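Local coordinates for RIM-binding protein, isoform F (Drosophila melanogaster, PDB 6Q9M) that carries a central array of fibronectin type III domains and probably couples synaptic vesicle recruitment to release sites at the active zone, at residues 11-16 and 27-32; 43-48 and 76-81; 207-212 and 284-289; 224-229 and 265-270. All blocks are in the same frame, centred on the assembly; numbering follows the deposited sequence.

Contact 1 of 4, residues 11-16 and 27-32; sequences PKHLTL and GWSPPE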
loop_
_atom_site.group_PDB
_atom_site.type_symbol
_atom_site.label_atom_id
_atom_site.label_comp_id
_atom_site.label_asym_id
_atom_site.label_seq_id
_atom_site.Cartn_x
_atom_site.Cartn_y
_atom_site.Cartn_z
ATOM N N PRO A 11 -18.252 -3.320 1.147
ATOM C CA PRO A 11 -19.200 -3.296 2.267
ATOM C C PRO A 11 -18.783 -2.266 3.303
ATOM O O PRO A 11 -17.644 -1.811 3.338
ATOM C CB PRO A 11 -19.141 -4.726 2.845
ATOM C CG PRO A 11 -18.337 -5.543 1.839
ATOM C CD PRO A 11 -17.420 -4.539 1.166
ATOM N N LYS A 12 -19.743 -1.871 4.132
ATOM C CA LYS A 12 -19.533 -0.861 5.161
ATOM C C LYS A 12 -20.042 -1.376 6.505
ATOM O O LYS A 12 -20.734 -2.389 6.591
ATOM C CB LYS A 12 -20.222 0.461 4.787
ATOM C CG LYS A 12 -20.047 0.863 3.315
ATOM C CD LYS A 12 -21.076 1.912 2.856
ATOM C CE LYS A 12 -21.573 2.778 4.005
ATOM N NZ LYS A 12 -22.124 4.097 3.548
ATOM N N HIS A 13 -19.699 -0.640 7.561
ATOM C CA HIS A 13 -20.222 -0.871 8.905
ATOM C C HIS A 13 -19.945 -2.296 9.382
ATOM O O HIS A 13 -20.773 -2.927 10.048
ATOM C CB HIS A 13 -21.711 -0.535 8.971
ATOM C CG HIS A 13 -22.003 0.901 8.670
ATOM N ND1 HIS A 13 -22.555 1.317 7.476
ATOM C CD2 HIS A 13 -21.789 2.026 9.395
ATOM C CE1 HIS A 13 -22.689 2.632 7.488
ATOM N NE2 HIS A 13 -22.233 3.086 8.641
ATOM N N LEU A 14 -18.744 -2.783 9.075
ATOM C CA LEU A 14 -18.270 -4.051 9.600
ATOM C C LEU A 14 -18.303 -4.033 11.125
ATOM O O LEU A 14 -17.772 -3.118 11.761
ATOM C CB LEU A 14 -16.858 -4.307 9.098
ATOM C CG LEU A 14 -16.213 -5.611 9.520
ATOM C CD1 LEU A 14 -17.190 -6.747 9.288
ATOM C CD2 LEU A 14 -14.894 -5.842 8.790
ATOM N N THR A 15 -18.951 -5.037 11.710
ATOM C CA THR A 15 -19.202 -5.070 13.143
ATOM C C THR A 15 -18.915 -6.454 13.704
ATOM O O THR A 15 -19.356 -7.462 13.140
ATOM C CB THR A 15 -20.659 -4.698 13.427
ATOM O OG1 THR A 15 -20.909 -3.373 12.942
ATOM C CG2 THR A 15 -20.961 -4.764 14.913
ATOM N N LEU A 16 -18.207 -6.494 14.831
ATOM C CA LEU A 16 -18.098 -7.700 15.641
ATOM C C LEU A 16 -19.272 -7.701 16.598
ATOM O O LEU A 16 -19.359 -6.838 17.475
ATOM C CB LEU A 16 -16.783 -7.753 16.413
ATOM C CG LEU A 16 -16.785 -8.877 17.452
ATOM C CD1 LEU A 16 -16.552 -10.209 16.770
ATOM C CD2 LEU A 16 -15.771 -8.647 18.565
ATOM N N GLY A 27 -21.382 -8.683 11.503
ATOM C CA GLY A 27 -22.388 -8.131 10.624
ATOM C C GLY A 27 -21.786 -7.004 9.811
ATOM O O GLY A 27 -20.732 -6.462 10.154
ATOM N N TRP A 28 -22.457 -6.676 8.703
ATOM C CA TRP A 28 -22.015 -5.592 7.830
ATOM C C TRP A 28 -23.219 -5.054 7.063
ATOM O O TRP A 28 -24.350 -5.541 7.202
ATOM C CB TRP A 28 -20.879 -6.038 6.892
ATOM C CG TRP A 28 -21.230 -7.133 5.906
ATOM C CD1 TRP A 28 -21.686 -6.969 4.620
ATOM C CD2 TRP A 28 -21.134 -8.551 6.119
ATOM N NE1 TRP A 28 -21.881 -8.195 4.026
ATOM C CE2 TRP A 28 -21.562 -9.183 4.924
ATOM C CE3 TRP A 28 -20.764 -9.347 7.210
ATOM C CZ2 TRP A 28 -21.627 -10.585 4.788
ATOM C CZ3 TRP A 28 -20.817 -10.748 7.070
ATOM C CH2 TRP A 28 -21.252 -11.346 5.867
ATOM N N SER A 29 -22.970 -4.022 6.258
ATOM C CA SER A 29 -23.984 -3.371 5.443
ATOM C C SER A 29 -23.585 -3.441 3.975
ATOM O O SER A 29 -22.391 -3.448 3.653
ATOM C CB SER A 29 -24.167 -1.906 5.851
ATOM O OG SER A 29 -24.417 -1.798 7.239
ATOM N N PRO A 30 -24.548 -3.494 3.064
ATOM C CA PRO A 30 -24.209 -3.593 1.643
ATOM C C PRO A 30 -23.538 -2.326 1.147
ATOM O O PRO A 30 -23.799 -1.224 1.663
ATOM C CB PRO A 30 -25.574 -3.793 0.955
ATOM C CG PRO A 30 -26.591 -3.937 2.051
ATOM C CD PRO A 30 -26.001 -3.374 3.291
ATOM N N PRO A 31 -22.761 -2.432 0.066
ATOM C CA PRO A 31 -22.128 -1.252 -0.523
ATOM C C PRO A 31 -23.146 -0.343 -1.181
ATOM O O PRO A 31 -24.230 -0.768 -1.597
ATOM C CB PRO A 31 -21.193 -1.847 -1.580
ATOM C CG PRO A 31 -21.841 -3.146 -1.938
ATOM C CD PRO A 31 -22.368 -3.663 -0.633
ATOM N N GLU A 32 -22.795 0.933 -1.238
ATOM C CA GLU A 32 -23.541 1.872 -2.065
ATOM C C GLU A 32 -23.426 1.475 -3.534
ATOM O O GLU A 32 -22.327 1.152 -3.998
ATOM C CB GLU A 32 -23.022 3.292 -1.855
ATOM C CG GLU A 32 -22.694 3.590 -0.404
ATOM C CD GLU A 32 -22.332 5.038 -0.170
ATOM O OE1 GLU A 32 -21.497 5.296 0.725
ATOM O OE2 GLU A 32 -22.882 5.916 -0.876
#
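Lys12 and Ser29 face each other as an antiparallel hydrogen-bonded pair, Lys12 N giving to Ser29 O at 3.1 Å and Ser29 N to Lys12 O at 2.8 Å. Further along, Thr15 and Gly27 pair in the same way, with Thr15 N 2.8 Å from Gly27 O and Gly27 N 2.9 Å from Thr15 O. Between these two pairs the first strand spends His13 and Leu14 where the second spends Trp28 alone, which makes a beta bulge. His13 takes a positive phi of 57° here, and Thr15 OG1 ties the bulge from within, reaching His13 O at 2.9 Å from above the carbonyl plane. On the side chains' part, Ser29 OG lies obliquely near the His13 ring, and Pro11 CB comes up to Trp28 CD1 at 3.8 Å. At the outer end the Lys12 chain bends at chi3 and crosses Glu32 at about a right angle; Lys12 NZ then meets Glu32 OE1 from above the carboxylate plane in a salt bridge of 3.1 Å.

Outside the pair of segments, Trp28 packs edge-to-face with Tyr42, while Pro11 and Leu14 both rest on Val77 of the facing sheet. Thr60 bonds to Trp28 from the other flank of strand 23-29. This is the opening hairpin of a fibronectin type III sandwich, with the core tryptophan characteristic of the fold's second strand.

Contact 2 of 4, residues 43-48 and 76-81; sequences HVYVDG and SVRSVT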
loop_
_atom_site.group_PDB
_atom_site.type_symbol
_atom_site.label_atom_id
_atom_site.label_comp_id
_atom_site.label_asym_id
_atom_site.label_seq_id
_atom_site.Cartn_x
_atom_site.Cartn_y
_atom_site.Cartn_z
ATOM N N HIS A 43 -17.427 -12.232 0.389
ATOM C CA HIS A 43 -16.358 -13.136 0.787
ATOM C C HIS A 43 -15.836 -12.667 2.137
ATOM O O HIS A 43 -15.385 -11.522 2.267
ATOM C CB HIS A 43 -15.222 -13.140 -0.233
ATOM C CG HIS A 43 -15.471 -13.993 -1.430
ATOM N ND1 HIS A 43 -16.613 -14.745 -1.587
ATOM C CD2 HIS A 43 -14.718 -14.219 -2.533
ATOM C CE1 HIS A 43 -16.553 -15.405 -2.733
ATOM N NE2 HIS A 43 -15.414 -15.100 -3.328
ATOM N N VAL A 44 -15.901 -13.539 3.141
ATOM C CA VAL A 44 -15.421 -13.216 4.480
ATOM C C VAL A 44 -14.061 -13.861 4.669
ATOM O O VAL A 44 -13.906 -15.073 4.469
ATOM C CB VAL A 44 -16.409 -13.684 5.554
ATOM C CG1 VAL A 44 -15.960 -13.181 6.910
ATOM C CG2 VAL A 44 -17.797 -13.166 5.220
ATOM N N TYR A 45 -13.072 -13.051 5.036
ATOM C CA TYR A 45 -11.706 -13.506 5.254
ATOM C C TYR A 45 -11.307 -13.331 6.710
ATOM O O TYR A 45 -11.742 -12.391 7.382
ATOM C CB TYR A 45 -10.717 -12.745 4.387
ATOM C CG TYR A 45 -10.893 -12.987 2.910
ATOM C CD1 TYR A 45 -11.897 -12.341 2.203
ATOM C CD2 TYR A 45 -10.062 -13.860 2.227
ATOM C CE1 TYR A 45 -12.068 -12.555 0.863
ATOM C CE2 TYR A 45 -10.232 -14.077 0.878
ATOM C CZ TYR A 45 -11.237 -13.417 0.202
ATOM O OH TYR A 45 -11.424 -13.616 -1.147
ATOM N N VAL A 46 -10.452 -14.238 7.182
ATOM C CA VAL A 46 -9.811 -14.114 8.487
ATOM C C VAL A 46 -8.318 -14.330 8.273
ATOM O O VAL A 46 -7.907 -15.376 7.754
ATOM C CB VAL A 46 -10.383 -15.120 9.507
ATOM C CG1 VAL A 46 -9.634 -15.051 10.817
ATOM C CG2 VAL A 46 -11.866 -14.848 9.748
ATOM N N ASP A 47 -7.518 -13.336 8.649
ATOM C CA ASP A 47 -6.082 -13.306 8.369
ATOM C C ASP A 47 -5.785 -13.758 6.944
ATOM O O ASP A 47 -4.898 -14.573 6.694
ATOM C CB ASP A 47 -5.296 -14.140 9.377
ATOM C CG ASP A 47 -5.753 -13.912 10.811
ATOM O OD1 ASP A 47 -6.201 -12.787 11.119
ATOM O OD2 ASP A 47 -5.674 -14.860 11.628
ATOM N N GLY A 48 -6.561 -13.241 5.996
ATOM C CA GLY A 48 -6.323 -13.522 4.597
ATOM C C GLY A 48 -6.926 -14.803 4.054
ATOM O O GLY A 48 -6.881 -15.010 2.837
ATOM N N SER A 76 -12.094 -9.314 7.396
ATOM C CA SER A 76 -12.365 -8.412 6.293
ATOM C C SER A 76 -13.455 -9.027 5.430
ATOM O O SER A 76 -13.617 -10.248 5.412
ATOM C CB SER A 76 -11.080 -8.148 5.502
ATOM O OG SER A 76 -10.783 -9.280 4.699
ATOM N N VAL A 77 -14.208 -8.182 4.727
ATOM C CA VAL A 77 -15.274 -8.635 3.837
ATOM C C VAL A 77 -15.104 -7.990 2.468
ATOM O O VAL A 77 -14.854 -6.781 2.354
ATOM C CB VAL A 77 -16.674 -8.316 4.411
ATOM C CG1 VAL A 77 -17.765 -8.878 3.497
ATOM C CG2 VAL A 77 -16.828 -8.868 5.837
ATOM N N ARG A 78 -15.257 -8.801 1.427
ATOM C CA ARG A 78 -15.071 -8.363 0.056
ATOM C C ARG A 78 -16.360 -8.530 -0.720
ATOM O O ARG A 78 -17.023 -9.572 -0.621
ATOM C CB ARG A 78 -13.971 -9.164 -0.632
ATOM C CG ARG A 78 -12.598 -8.957 -0.049
ATOM C CD ARG A 78 -11.529 -9.483 -0.981
ATOM N NE ARG A 78 -10.426 -10.021 -0.204
ATOM C CZ ARG A 78 -9.344 -10.592 -0.718
ATOM N NH1 ARG A 78 -9.210 -10.698 -2.036
ATOM N NH2 ARG A 78 -8.401 -11.051 0.097
ATOM N N SER A 79 -16.698 -7.499 -1.492
ATOM C CA SER A 79 -17.773 -7.583 -2.463
ATOM C C SER A 79 -17.298 -8.394 -3.654
ATOM O O SER A 79 -16.181 -8.207 -4.135
ATOM C CB SER A 79 -18.179 -6.186 -2.934
ATOM O OG SER A 79 -18.872 -5.464 -1.936
ATOM N N VAL A 80 -18.158 -9.264 -4.162
ATOM C CA VAL A 80 -17.855 -10.045 -5.354
ATOM C C VAL A 80 -18.909 -9.723 -6.399
ATOM O O VAL A 80 -20.107 -9.723 -6.091
ATOM C CB VAL A 80 -17.815 -11.555 -5.065
ATOM C CG1 VAL A 80 -17.386 -12.305 -6.307
ATOM C CG2 VAL A 80 -16.855 -11.853 -3.916
ATOM N N THR A 81 -18.460 -9.387 -7.607
ATOM C CA THR A 81 -19.358 -9.113 -8.715
ATOM C C THR A 81 -19.626 -10.417 -9.472
ATOM O O THR A 81 -19.045 -11.463 -9.174
ATOM C CB THR A 81 -18.768 -8.043 -9.631
ATOM O OG1 THR A 81 -17.633 -8.584 -10.308
ATOM C CG2 THR A 81 -18.324 -6.825 -8.826
#
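Tyr45 and Arg78 carry the main side-chain contact, a cation-pi stack. Both set CG beside the backbone N (chi1 -65°), and a bend at chi3 of Arg78 brings the guanidinium over the ring. It lies flat over one face of the phenol, planes 16° apart and CZ of Arg78 3.9 Å from the Tyr45 ring centroid, the side chains crossing at about a right angle. NE of Arg78 sits 3.2 Å from Tyr45 CE1 and also makes a salt bridge with Asp89, which accepts from Ser76 OG too. An alanine in place of Tyr45 would probably strip the aromatic cover from one face of the guanidinium, leaving edge bonds such as that to Asp89 to hold it.

A CH-pi contact joins His43 and Val80: CG2 stands over the middle of the imidazole face, 3.4 Å from the ring centroid.

Backbone bonds pair His43 with Arg78 in both directions, N to O 2.9 Å each way, and Tyr45 N with Ser76 O at 2.9 Å. On the other face Val44 and Val77 form the non-hydrogen-bonded pair, and both touch Trp28 of the facing sheet. Central strands of the four-stranded sheet in a fibronectin type III domain meet in this way.

Contact 3 of 4, residues 207-212 and 284-289; sequences GLPDPP and TKSRDS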
loop_
_atom_site.group_PDB
_atom_site.type_symbol
_atom_site.label_atom_id
_atom_site.label_comp_id
_atom_site.label_asym_id
_atom_site.label_seq_id
_atom_site.Cartn_x
_atom_site.Cartn_y
_atom_site.Cartn_z
ATOM N N GLY A 207 13.250 19.139 -13.952
ATOM C CA GLY A 207 13.805 19.220 -15.292
ATOM C C GLY A 207 14.846 18.205 -15.699
ATOM O O GLY A 207 15.255 18.180 -16.864
ATOM N N LEU A 208 15.309 17.402 -14.759
ATOM C CA LEU A 208 16.400 16.498 -15.052
ATOM C C LEU A 208 16.078 15.076 -14.616
ATOM O O LEU A 208 15.200 14.859 -13.765
ATOM C CB LEU A 208 17.677 16.987 -14.369
ATOM C CG LEU A 208 18.515 17.982 -15.171
ATOM C CD1 LEU A 208 17.940 19.392 -15.121
ATOM C CD2 LEU A 208 19.923 17.938 -14.712
ATOM N N PRO A 209 16.741 14.082 -15.214
ATOM C CA PRO A 209 16.423 12.691 -14.884
ATOM C C PRO A 209 16.554 12.364 -13.407
ATOM O O PRO A 209 17.115 13.125 -12.618
ATOM C CB PRO A 209 17.461 11.899 -15.681
ATOM C CG PRO A 209 17.898 12.787 -16.771
ATOM C CD PRO A 209 17.431 14.193 -16.504
ATOM N N ASP A 210 16.051 11.209 -13.054
ATOM C CA ASP A 210 16.020 10.781 -11.673
ATOM C C ASP A 210 16.956 9.601 -11.454
ATOM O O ASP A 210 17.070 8.713 -12.310
ATOM C CB ASP A 210 14.597 10.387 -11.266
ATOM C CG ASP A 210 13.779 11.580 -10.819
ATOM O OD1 ASP A 210 14.197 12.282 -9.865
ATOM O OD2 ASP A 210 12.733 11.836 -11.450
ATOM N N PRO A 211 17.656 9.576 -10.329
ATOM C CA PRO A 211 18.610 8.500 -10.089
ATOM C C PRO A 211 17.886 7.189 -9.846
ATOM O O PRO A 211 16.710 7.184 -9.434
ATOM C CB PRO A 211 19.371 8.966 -8.839
ATOM C CG PRO A 211 18.451 10.000 -8.184
ATOM C CD PRO A 211 17.668 10.625 -9.286
ATOM N N PRO A 212 18.525 6.050 -10.117
ATOM C CA PRO A 212 17.896 4.761 -9.823
ATOM C C PRO A 212 17.771 4.527 -8.328
ATOM O O PRO A 212 18.519 5.073 -7.517
ATOM C CB PRO A 212 18.852 3.741 -10.456
ATOM C CG PRO A 212 20.158 4.428 -10.516
ATOM C CD PRO A 212 19.838 5.883 -10.764
ATOM N N THR A 284 21.566 8.204 -13.499
ATOM C CA THR A 284 20.785 7.995 -14.711
ATOM C C THR A 284 21.206 8.994 -15.779
ATOM O O THR A 284 21.213 10.211 -15.550
ATOM C CB THR A 284 19.287 8.135 -14.455
ATOM O OG1 THR A 284 18.909 7.301 -13.354
ATOM C CG2 THR A 284 18.518 7.707 -15.695
ATOM N N LYS A 285 21.486 8.481 -16.963
ATOM C CA LYS A 285 21.875 9.278 -18.113
ATOM C C LYS A 285 20.635 9.429 -18.991
ATOM O O LYS A 285 19.826 8.506 -19.101
ATOM C CB LYS A 285 23.032 8.565 -18.844
ATOM C CG LYS A 285 23.596 9.141 -20.164
ATOM C CD LYS A 285 23.455 10.651 -20.373
ATOM C CE LYS A 285 24.561 11.183 -21.277
ATOM N NZ LYS A 285 24.545 10.566 -22.641
ATOM N N SER A 286 20.467 10.595 -19.605
ATOM C CA SER A 286 19.360 10.778 -20.535
ATOM C C SER A 286 19.845 11.603 -21.721
ATOM O O SER A 286 21.045 11.826 -21.901
ATOM C CB SER A 286 18.136 11.402 -19.847
ATOM O OG SER A 286 18.054 12.801 -20.083
ATOM N N ARG A 287 18.879 12.083 -22.510
ATOM C CA ARG A 287 19.141 12.444 -23.900
ATOM C C ARG A 287 20.197 13.536 -24.027
ATOM O O ARG A 287 20.994 13.511 -24.974
ATOM C CB ARG A 287 17.835 12.872 -24.580
ATOM C CG ARG A 287 17.099 14.084 -23.963
ATOM C CD ARG A 287 16.252 13.716 -22.745
ATOM N NE ARG A 287 15.272 14.739 -22.366
ATOM C CZ ARG A 287 14.888 14.976 -21.111
ATOM N NH1 ARG A 287 13.989 15.918 -20.853
ATOM N NH2 ARG A 287 15.407 14.273 -20.106
ATOM N N ASP A 288 20.242 14.487 -23.089
ATOM C CA ASP A 288 21.311 15.480 -23.081
ATOM C C ASP A 288 21.955 15.691 -21.712
ATOM O O ASP A 288 22.760 16.615 -21.573
ATOM C CB ASP A 288 20.805 16.831 -23.599
ATOM C CG ASP A 288 20.107 16.732 -24.950
ATOM O OD1 ASP A 288 18.943 16.281 -25.003
ATOM O OD2 ASP A 288 20.716 17.125 -25.969
ATOM N N SER A 289 21.660 14.870 -20.704
ATOM C CA SER A 289 22.170 15.154 -19.364
ATOM C C SER A 289 22.129 13.886 -18.506
ATOM O O SER A 289 21.523 12.886 -18.881
ATOM C CB SER A 289 21.381 16.281 -18.703
ATOM O OG SER A 289 21.868 16.545 -17.402
#
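In the third domain of the array, immunoglobulin-like by family and built as a two-sheet sandwich, the entry loop leading to strand 215-219 runs against the end of strand 283-286 and the hairpin turn after it. Proline-rich residues 207-212 touch the strand mainly through Pro209 and the backbone of Asp210. Pro209 leans its CG on Ser286, 3.3 Å from OG and 3.4 Å from CB of that serine, and its CB lies 4.3 Å from Thr284 CG2. Beside it the guanidinium of Arg287 folds back: NH2 gives a hydrogen bond to Ser286 OG of 3.0 Å, which steadies the serine hydroxyl next to the proline ring, and the same NH2 passes obliquely by Pro209 CD.

Thr284 turns its hydroxyl toward the loop, OG1 lying beside its own backbone N and opposite the carbonyl carbon (chi1 -52°). From there OG1 donates to Asp210 O, the donor tilted 26° from the carbonyl plane; the modelled separation of 2.5 Å between Thr284 OG1 and Asp210 O is short enough to be doubtful in its exact value. A valine in place of Thr284 would probably leave Asp210 O without this donor. The carboxylate of Asp210 points elsewhere and bonds to Thr205, while Thr284 N is held by Ser291 on the returning arm of the hairpin. Past the turn at Arg287 and Asp288, the methyl CD2 of Leu208 comes to rest 3.6 Å from Ser289 OG.

Contact 4 of 4, residues 224-229 and 265-270; sequences GTILVT and ALIDIG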
loop_
_atom_site.group_PDB
_atom_site.type_symbol
_atom_site.label_atom_id
_atom_site.label_comp_id
_atom_site.label_asym_id
_atom_site.label_seq_id
_atom_site.Cartn_x
_atom_site.Cartn_y
_atom_site.Cartn_z
ATOM N N GLY A 224 37.766 -10.548 -6.905
ATOM C CA GLY A 224 38.127 -9.269 -7.468
ATOM C C GLY A 224 37.077 -8.645 -8.353
ATOM O O GLY A 224 37.396 -7.727 -9.115
ATOM N N THR A 225 35.846 -9.136 -8.312
ATOM C CA THR A 225 34.740 -8.541 -9.042
ATOM C C THR A 225 33.567 -8.330 -8.094
ATOM O O THR A 225 33.352 -9.121 -7.174
ATOM C CB THR A 225 34.316 -9.425 -10.221
ATOM O OG1 THR A 225 33.768 -10.658 -9.732
ATOM C CG2 THR A 225 35.504 -9.717 -11.139
ATOM N N ILE A 226 32.821 -7.253 -8.301
ATOM C CA ILE A 226 31.624 -6.991 -7.516
ATOM C C ILE A 226 30.470 -6.741 -8.471
ATOM O O ILE A 226 30.661 -6.248 -9.589
ATOM C CB ILE A 226 31.804 -5.824 -6.525
ATOM C CG1 ILE A 226 32.616 -4.689 -7.139
ATOM C CG2 ILE A 226 32.475 -6.321 -5.238
ATOM C CD1 ILE A 226 31.834 -3.819 -8.093
ATOM N N LEU A 227 29.269 -7.103 -8.035
ATOM C CA LEU A 227 28.062 -6.897 -8.822
ATOM C C LEU A 227 27.162 -5.871 -8.145
ATOM O O LEU A 227 26.560 -6.152 -7.102
ATOM C CB LEU A 227 27.327 -8.215 -9.038
ATOM C CG LEU A 227 26.211 -8.060 -10.069
ATOM C CD1 LEU A 227 26.739 -8.339 -11.456
ATOM C CD2 LEU A 227 25.052 -8.982 -9.728
ATOM N N VAL A 228 27.066 -4.691 -8.743
ATOM C CA VAL A 228 26.157 -3.647 -8.290
ATOM C C VAL A 228 24.896 -3.740 -9.133
ATOM O O VAL A 228 24.962 -3.943 -10.356
ATOM C CB VAL A 228 26.804 -2.250 -8.389
ATOM C CG1 VAL A 228 27.478 -2.067 -9.738
ATOM C CG2 VAL A 228 25.774 -1.153 -8.145
ATOM N N THR A 229 23.741 -3.636 -8.474
ATOM C CA THR A 229 22.440 -3.720 -9.116
ATOM C C THR A 229 21.598 -2.530 -8.690
ATOM O O THR A 229 21.879 -1.879 -7.678
ATOM C CB THR A 229 21.708 -5.008 -8.741
ATOM O OG1 THR A 229 21.327 -4.945 -7.359
ATOM C CG2 THR A 229 22.609 -6.216 -8.962
ATOM N N ALA A 265 25.812 -3.854 -13.127
ATOM C CA ALA A 265 27.144 -3.719 -13.683
ATOM C C ALA A 265 28.065 -4.612 -12.877
ATOM O O ALA A 265 27.945 -4.677 -11.650
ATOM C CB ALA A 265 27.627 -2.257 -13.624
ATOM N N LEU A 266 28.971 -5.307 -13.567
ATOM C CA LEU A 266 29.992 -6.145 -12.937
ATOM C C LEU A 266 31.365 -5.700 -13.425
ATOM O O LEU A 266 31.677 -5.846 -14.611
ATOM C CB LEU A 266 29.751 -7.614 -13.256
ATOM C CG LEU A 266 30.948 -8.560 -13.185
ATOM C CD1 LEU A 266 31.334 -8.729 -11.751
ATOM C CD2 LEU A 266 30.565 -9.891 -13.773
ATOM N N ILE A 267 32.190 -5.181 -12.520
ATOM C CA ILE A 267 33.493 -4.625 -12.876
ATOM C C ILE A 267 34.586 -5.480 -12.255
ATOM O O ILE A 267 34.393 -6.108 -11.207
ATOM C CB ILE A 267 33.654 -3.142 -12.455
ATOM C CG1 ILE A 267 33.517 -2.919 -10.928
ATOM C CG2 ILE A 267 32.656 -2.266 -13.195
ATOM C CD1 ILE A 267 34.750 -3.264 -10.073
ATOM N N ASP A 268 35.724 -5.545 -12.937
ATOM C CA ASP A 268 36.923 -6.140 -12.367
ATOM C C ASP A 268 37.741 -5.009 -11.762
ATOM O O ASP A 268 38.180 -4.109 -12.482
ATOM C CB ASP A 268 37.735 -6.904 -13.412
ATOM C CG ASP A 268 38.858 -7.716 -12.787
ATOM O OD1 ASP A 268 39.889 -7.111 -12.411
ATOM O OD2 ASP A 268 38.701 -8.951 -12.654
ATOM N N ILE A 269 37.929 -5.052 -10.439
ATOM C CA ILE A 269 38.651 -3.985 -9.740
ATOM C C ILE A 269 40.034 -3.751 -10.329
ATOM O O ILE A 269 40.522 -2.612 -10.347
ATOM C CB ILE A 269 38.735 -4.289 -8.227
ATOM C CG1 ILE A 269 39.419 -5.638 -7.976
ATOM C CG2 ILE A 269 37.348 -4.248 -7.599
ATOM C CD1 ILE A 269 40.815 -5.534 -7.392
ATOM N N GLY A 270 40.695 -4.805 -10.814
ATOM C CA GLY A 270 42.042 -4.626 -11.330
ATOM C C GLY A 270 42.074 -3.808 -12.609
ATOM O O GLY A 270 42.821 -2.831 -12.715
#
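Ile226 and Ile267 both place CG1 between the backbone N and the carbonyl carbon (chi1 39° and 60°), and with chi2 near 80° in each the two branches run side by side, pointing the same way. Ile226 CD1 ends 3.4 Å from Ile267 CG1. Val228 adopts a like first torsion, which sets its CG1 beside Ala265, 3.3 Å from Ala265 O and 3.9 Å from Ala265 CB. These four side chains share one face of the sheet.

On the other face Leu227 and Leu266 make a non-hydrogen-bonded pair. They cross at about a right angle, CD1 of Leu227 lying 3.6 Å from CB of Leu266, while CD1 of Leu266 reaches over the strand to Thr225 CB. Thr225 also brings its methyl CG2 near OD2 of Asp268, the two side chains crossing at a slant; its hydroxyl is taken up by Gln222 O in the turn before it.

The backbone ladder is uneven. Val228 and Ala265 bond both ways, Val228 N to Ala265 O at 3.0 Å and Ala265 N to Val228 O at 2.9 Å. In the middle, Ile226 and Ile267 stand further apart, and their two bonds are weak at 3.5 Å from N to O. A full-strength bond returns at the end, where Ile269 N gives to Gly224 O at 3.0 Å. Just beyond, Asp268 OD1 accepts from Gly270 N, an Asx turn that bends the chain off the strand. With strand 215-219 on the far side of 225-231, this makes the three-stranded antiparallel sheet of an immunoglobulin-like sandwich.

How the contacts relate
Contacts 1 and 2 belong to the two facing sheets of the first fibronectin type III domain; their centres are 11 Å apart, and they touch directly where Trp28 CH2 packs on Val44 CG2 at 4.0 Å and Pro11 CD on Ser79 OG at 3.5 Å. Contacts 3 and 4 lie in the third domain, on the opposite side of the chain's centre. Their centres are 23 Å apart and their nearest atoms about 7 Å, so they do not meet, although contact 4 is nested in the loop that contact 3 closes. Between the two pairs the gap is wide: contacts 2 and 4 approach to about 31 Å at their nearest atoms, consistent with their lying in different domains of the array.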